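Local atomic coordinates of putative aminotransferase (Actinomadura melliaura, PDB entry 4ZWV), a protein that probably acts as a pyridoxal 5'-phosphate-dependent sugar aminotransferase in making the aminopentose of the indolocarbazole AT2433. Residues D146-E149 / R155-V158; V136-L141 / H178-V183. All coordinates share one frame; numbering follows the deposited sequence.

Contact 1 (D146-E149 / R155-V158)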
loop_
_atom_site.group_PDB
_atom_site.type_symbol
_atom_site.label_atom_id
_atom_site.label_comp_id
_atom_site.label_asym_id
_atom_site.label_seq_id
_atom_site.Cartn_x
_atom_site.Cartn_y
_atom_site.Cartn_z
ATOM N N ASP A 146 -3.984 -7.061 -32.242
ATOM C CA ASP A 146 -4.866 -7.738 -33.188
ATOM C C ASP A 146 -4.132 -8.892 -33.868
ATOM O O ASP A 146 -4.661 -10.003 -33.987
ATOM C CB ASP A 146 -5.385 -6.780 -34.272
ATOM C CG ASP A 146 -6.354 -5.737 -33.738
ATOM O OD1 ASP A 146 -6.900 -5.903 -32.630
ATOM O OD2 ASP A 146 -6.598 -4.744 -34.467
ATOM N N ARG A 147 -2.918 -8.615 -34.337
ATOM C CA ARG A 147 -2.124 -9.626 -35.024
ATOM C C ARG A 147 -1.669 -10.722 -34.066
ATOM O O ARG A 147 -1.609 -11.889 -34.456
ATOM C CB ARG A 147 -0.921 -8.980 -35.724
ATOM C CG ARG A 147 -1.325 -8.072 -36.885
ATOM C CD ARG A 147 -0.130 -7.534 -37.676
ATOM N NE ARG A 147 0.676 -6.576 -36.916
ATOM C CZ ARG A 147 0.372 -5.285 -36.767
ATOM N NH1 ARG A 147 -0.740 -4.785 -37.300
ATOM N NH2 ARG A 147 1.174 -4.495 -36.071
ATOM N N ALA A 148 -1.348 -10.352 -32.830
ATOM C CA ALA A 148 -0.932 -11.336 -31.838
ATOM C C ALA A 148 -2.081 -12.286 -31.521
ATOM O O ALA A 148 -1.879 -13.491 -31.378
ATOM C CB ALA A 148 -0.439 -10.650 -30.562
ATOM N N GLU A 149 -3.287 -11.740 -31.416
ATOM C CA GLU A 149 -4.467 -12.548 -31.117
ATOM C C GLU A 149 -4.752 -13.548 -32.244
ATOM O O GLU A 149 -5.113 -14.704 -31.994
ATOM C CB GLU A 149 -5.676 -11.632 -30.871
ATOM C CG GLU A 149 -6.966 -12.345 -30.487
ATOM C CD GLU A 149 -8.058 -11.375 -30.071
ATOM O OE1 GLU A 149 -7.927 -10.164 -30.351
ATOM O OE2 GLU A 149 -9.039 -11.814 -29.437
ATOM N N ARG A 155 -5.220 -12.736 -26.450
ATOM C CA ARG A 155 -4.849 -11.350 -26.678
ATOM C C ARG A 155 -4.247 -10.826 -25.388
ATOM O O ARG A 155 -4.967 -10.649 -24.411
ATOM C CB ARG A 155 -6.068 -10.527 -27.085
ATOM C CG ARG A 155 -5.743 -9.094 -27.474
ATOM C CD ARG A 155 -7.010 -8.260 -27.622
ATOM N NE ARG A 155 -6.711 -6.911 -28.107
ATOM C CZ ARG A 155 -6.653 -6.586 -29.394
ATOM N NH1 ARG A 155 -6.889 -7.502 -30.319
ATOM N NH2 ARG A 155 -6.369 -5.342 -29.754
ATOM N N PRO A 156 -2.929 -10.570 -25.375
ATOM C CA PRO A 156 -2.325 -10.047 -24.143
ATOM C C PRO A 156 -2.959 -8.732 -23.719
ATOM O O PRO A 156 -3.218 -7.872 -24.565
ATOM C CB PRO A 156 -0.854 -9.837 -24.525
ATOM C CG PRO A 156 -0.631 -10.709 -25.715
ATOM C CD PRO A 156 -1.941 -10.740 -26.453
ATOM N N ALA A 157 -3.203 -8.587 -22.426
ATOM C CA ALA A 157 -3.747 -7.353 -21.896
ATOM C C ALA A 157 -2.705 -6.261 -21.900
ATOM O O ALA A 157 -1.519 -6.529 -21.721
ATOM C CB ALA A 157 -4.261 -7.567 -20.491
ATOM N N VAL A 158 -3.157 -5.030 -22.099
ATOM C CA VAL A 158 -2.306 -3.859 -21.936
ATOM C C VAL A 158 -2.727 -3.109 -20.684
ATOM O O VAL A 158 -3.918 -2.870 -20.466
ATOM C CB VAL A 158 -2.401 -2.908 -23.148
ATOM C CG1 VAL A 158 -1.718 -1.568 -22.838
ATOM C CG2 VAL A 158 -1.773 -3.548 -24.355
#
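Arg155 passes its side chain across the carboxyl end of Glu149 at a slant, its CB 3.7 Å from Glu149 CD and its CD 3.5 Å from Glu149 OE1. The contact belongs to a beta-alpha-beta unit of the large mixed sheet, where helix 138-152 turns back into strand 157-161, and a three-residue salt-bridge network ties the two together. Extended from CG to NE, with CG opposite the backbone N (chi1 -174°), Arg155 carries its guanidinium back along the helix, from Glu149 to Asp146 one turn earlier. NH1 bonds to Glu149 OE1 at 2.9 Å, approaching nearly in line with the C-O bond, while the carboxylate and guanidinium planes are turned 66° apart. Both acids meet the guanidinium at its edge, close to its plane, and NH1 is shared between them. The shared arginine charge probably offsets the repulsion between the two neighbouring carboxylates and helps keep both ionised. Beneath the network, on the buried side, Ala148 CB packs against Pro156 CD at 4.4 Å, and Leu145 of the same helix touches both Arg155 and Pro156. Asp146 takes the end-on grip through a single oxygen: OD1 receives NH1 on its anti lone pair at 2.8 Å and NH2 from above the carboxylate plane at 3.0 Å.

Contact 2 (V136-L141 / H178-V183)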
loop_
_atom_site.group_PDB
_atom_site.type_symbol
_atom_site.label_atom_id
_atom_site.label_comp_id
_atom_site.label_asym_id
_atom_site.label_seq_id
_atom_site.Cartn_x
_atom_site.Cartn_y
_atom_site.Cartn_z
ATOM N N VAL A 136 2.087 7.030 -25.650
ATOM C CA VAL A 136 2.357 5.945 -26.580
ATOM C C VAL A 136 1.349 5.947 -27.731
ATOM O O VAL A 136 0.211 6.396 -27.569
ATOM C CB VAL A 136 2.298 4.587 -25.807
ATOM C CG1 VAL A 136 2.500 3.394 -26.710
ATOM C CG2 VAL A 136 3.340 4.580 -24.675
ATOM N N ASP A 137 1.776 5.458 -28.895
ATOM C CA ASP A 137 0.899 5.285 -30.047
ATOM C C ASP A 137 -0.080 4.123 -29.810
ATOM O O ASP A 137 0.166 2.989 -30.240
ATOM C CB ASP A 137 1.760 5.040 -31.290
ATOM C CG ASP A 137 0.967 5.048 -32.585
ATOM O OD1 ASP A 137 -0.289 5.000 -32.572
ATOM O OD2 ASP A 137 1.629 5.081 -33.649
ATOM N N LEU A 138 -1.192 4.416 -29.142
ATOM C CA LEU A 138 -2.102 3.371 -28.679
ATOM C C LEU A 138 -2.821 2.646 -29.814
ATOM O O LEU A 138 -3.108 1.454 -29.687
ATOM C CB LEU A 138 -3.125 3.961 -27.703
ATOM C CG LEU A 138 -2.508 4.420 -26.377
ATOM C CD1 LEU A 138 -3.571 5.146 -25.563
ATOM C CD2 LEU A 138 -1.945 3.252 -25.572
ATOM N N ASP A 139 -3.095 3.331 -30.930
ATOM C CA ASP A 139 -3.750 2.665 -32.057
ATOM C C ASP A 139 -2.811 1.642 -32.688
ATOM O O ASP A 139 -3.233 0.561 -33.099
ATOM C CB ASP A 139 -4.193 3.666 -33.134
ATOM C CG ASP A 139 -5.379 4.534 -32.718
ATOM O OD1 ASP A 139 -5.987 4.317 -31.649
ATOM O OD2 ASP A 139 -5.717 5.452 -33.505
ATOM N N ARG A 140 -1.536 1.995 -32.794
ATOM C CA ARG A 140 -0.560 1.060 -33.341
ATOM C C ARG A 140 -0.427 -0.160 -32.439
ATOM O O ARG A 140 -0.384 -1.307 -32.908
ATOM C CB ARG A 140 0.794 1.737 -33.520
ATOM C CG ARG A 140 1.821 0.816 -34.108
ATOM C CD ARG A 140 3.112 1.534 -34.415
ATOM N NE ARG A 140 4.119 0.578 -34.862
ATOM C CZ ARG A 140 5.420 0.822 -34.871
ATOM N NH1 ARG A 140 5.872 2.000 -34.465
ATOM N NH2 ARG A 140 6.266 -0.112 -35.285
ATOM N N LEU A 141 -0.379 0.100 -31.142
ATOM C CA LEU A 141 -0.340 -0.950 -30.145
ATOM C C LEU A 141 -1.535 -1.900 -30.301
ATOM O O LEU A 141 -1.358 -3.119 -30.316
ATOM C CB LEU A 141 -0.307 -0.313 -28.758
ATOM C CG LEU A 141 -0.387 -1.256 -27.575
ATOM C CD1 LEU A 141 0.802 -2.207 -27.566
ATOM C CD2 LEU A 141 -0.455 -0.451 -26.287
ATOM N N HIS A 178 -9.170 4.406 -24.028
ATOM C CA HIS A 178 -8.706 3.749 -25.252
ATOM C C HIS A 178 -8.854 2.226 -25.187
ATOM O O HIS A 178 -8.320 1.508 -26.023
ATOM C CB HIS A 178 -7.248 4.130 -25.544
ATOM C CG HIS A 178 -7.047 5.591 -25.794
ATOM N ND1 HIS A 178 -6.773 6.488 -24.783
ATOM C CD2 HIS A 178 -7.089 6.315 -26.939
ATOM C CE1 HIS A 178 -6.654 7.701 -25.296
ATOM N NE2 HIS A 178 -6.834 7.622 -26.603
ATOM N N GLY A 179 -9.609 1.729 -24.211
ATOM C CA GLY A 179 -9.906 0.307 -24.160
ATOM C C GLY A 179 -8.975 -0.535 -23.291
ATOM O O GLY A 179 -9.141 -1.758 -23.213
ATOM N N ASN A 180 -7.979 0.103 -22.679
ATOM C CA ASN A 180 -7.056 -0.567 -21.771
ATOM C C ASN A 180 -7.264 -0.094 -20.347
ATOM O O ASN A 180 -7.697 1.043 -20.122
ATOM C CB ASN A 180 -5.591 -0.299 -22.135
ATOM C CG ASN A 180 -5.295 -0.547 -23.585
ATOM O OD1 ASN A 180 -5.596 -1.619 -24.117
ATOM N ND2 ASN A 180 -4.711 0.453 -24.247
HETATM N N MSE A 181 -6.922 -0.947 -19.391
HETATM C CA MSE A 181 -6.782 -0.491 -18.016
HETATM C C MSE A 181 -5.708 0.571 -17.943
HETATM O O MSE A 181 -4.658 0.437 -18.573
HETATM C CB MSE A 181 -6.432 -1.653 -17.080
HETATM C CG MSE A 181 -7.576 -2.642 -16.908
HETATM SE SE MSE A 181 -7.238 -3.886 -15.465
HETATM C CE MSE A 181 -6.163 -5.141 -16.478
ATOM N N CYS A 182 -5.973 1.621 -17.172
ATOM C CA CYS A 182 -5.025 2.718 -16.988
ATOM C C CYS A 182 -4.806 2.959 -15.521
ATOM O O CYS A 182 -5.744 2.837 -14.733
ATOM C CB CYS A 182 -5.537 4.010 -17.599
ATOM S SG CYS A 182 -5.650 3.942 -19.372
ATOM N N VAL A 183 -3.580 3.306 -15.155
ATOM C CA VAL A 183 -3.294 3.671 -13.764
ATOM C C VAL A 183 -2.688 5.059 -13.692
ATOM O O VAL A 183 -1.628 5.320 -14.263
ATOM C CB VAL A 183 -2.338 2.679 -13.059
ATOM C CG1 VAL A 183 -2.133 3.112 -11.587
ATOM C CG2 VAL A 183 -2.887 1.249 -13.135
HETATM O O HOH W 1 -4.314 0.364 -27.310
#
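With CG anti to the carbonyl carbon in both residues (chi1 -68° in Leu138, -63° in His178), the leucine branch and the imidazole ring are brought together and cross at about a right angle. Leu138 CD1 lies over one face of the ring, 3.7 Å from its centroid and displaced toward the CG-ND1 side, with His178 CG 3.5 Å from that methyl, a CH-pi contact. A bond from NE2 to the carbonyl O of Tyr170 helps to fix the ring's rotation. Were His178 replaced by alanine, Leu138 CD1 would probably lose the ring face it rests on, and the Tyr170 carbonyl its imidazole partner. The other leucine methyl, CD2, slides past the Asn180 amide, 4.2 Å from ND2. A water bridges the same two residues, donating to Leu138 O at 2.9 Å and accepting from Asn180 ND2 at 3.1 Å, and ND2 also bonds to Glu160. Asp137 is the N-cap of the helix: its OD1 accepts from Arg140 N at 3.3 Å, from well above the carboxylate plane. The contact thus sets the first turn of helix 138-152 against the loop that leads into strand 181-185, beside strand 157-161, whose Glu160 touches Leu138.

How the contacts relate
Running from the N terminus, the chain leaves strand 123-129 and enters helix 138-152, whose first turn supplies one side of contact 2. Further along the same helix come residues 146-149, and a short turn later 155-158 folds back on them, so contact 1 closes a small loop. The chain then passes through strands 157-161, 169-170 and 173-174 before 178-183 returns to the start of the helix, closing a wider loop that encloses the first. Their centres lie about 12 Å apart, and they meet where Val158 CG1 packs on Leu141 CD2 at 3.8 Å. Together they hold the first turn and the later part of one helix against the approaches to two neighbouring parallel strands, 157-161 and 181-185.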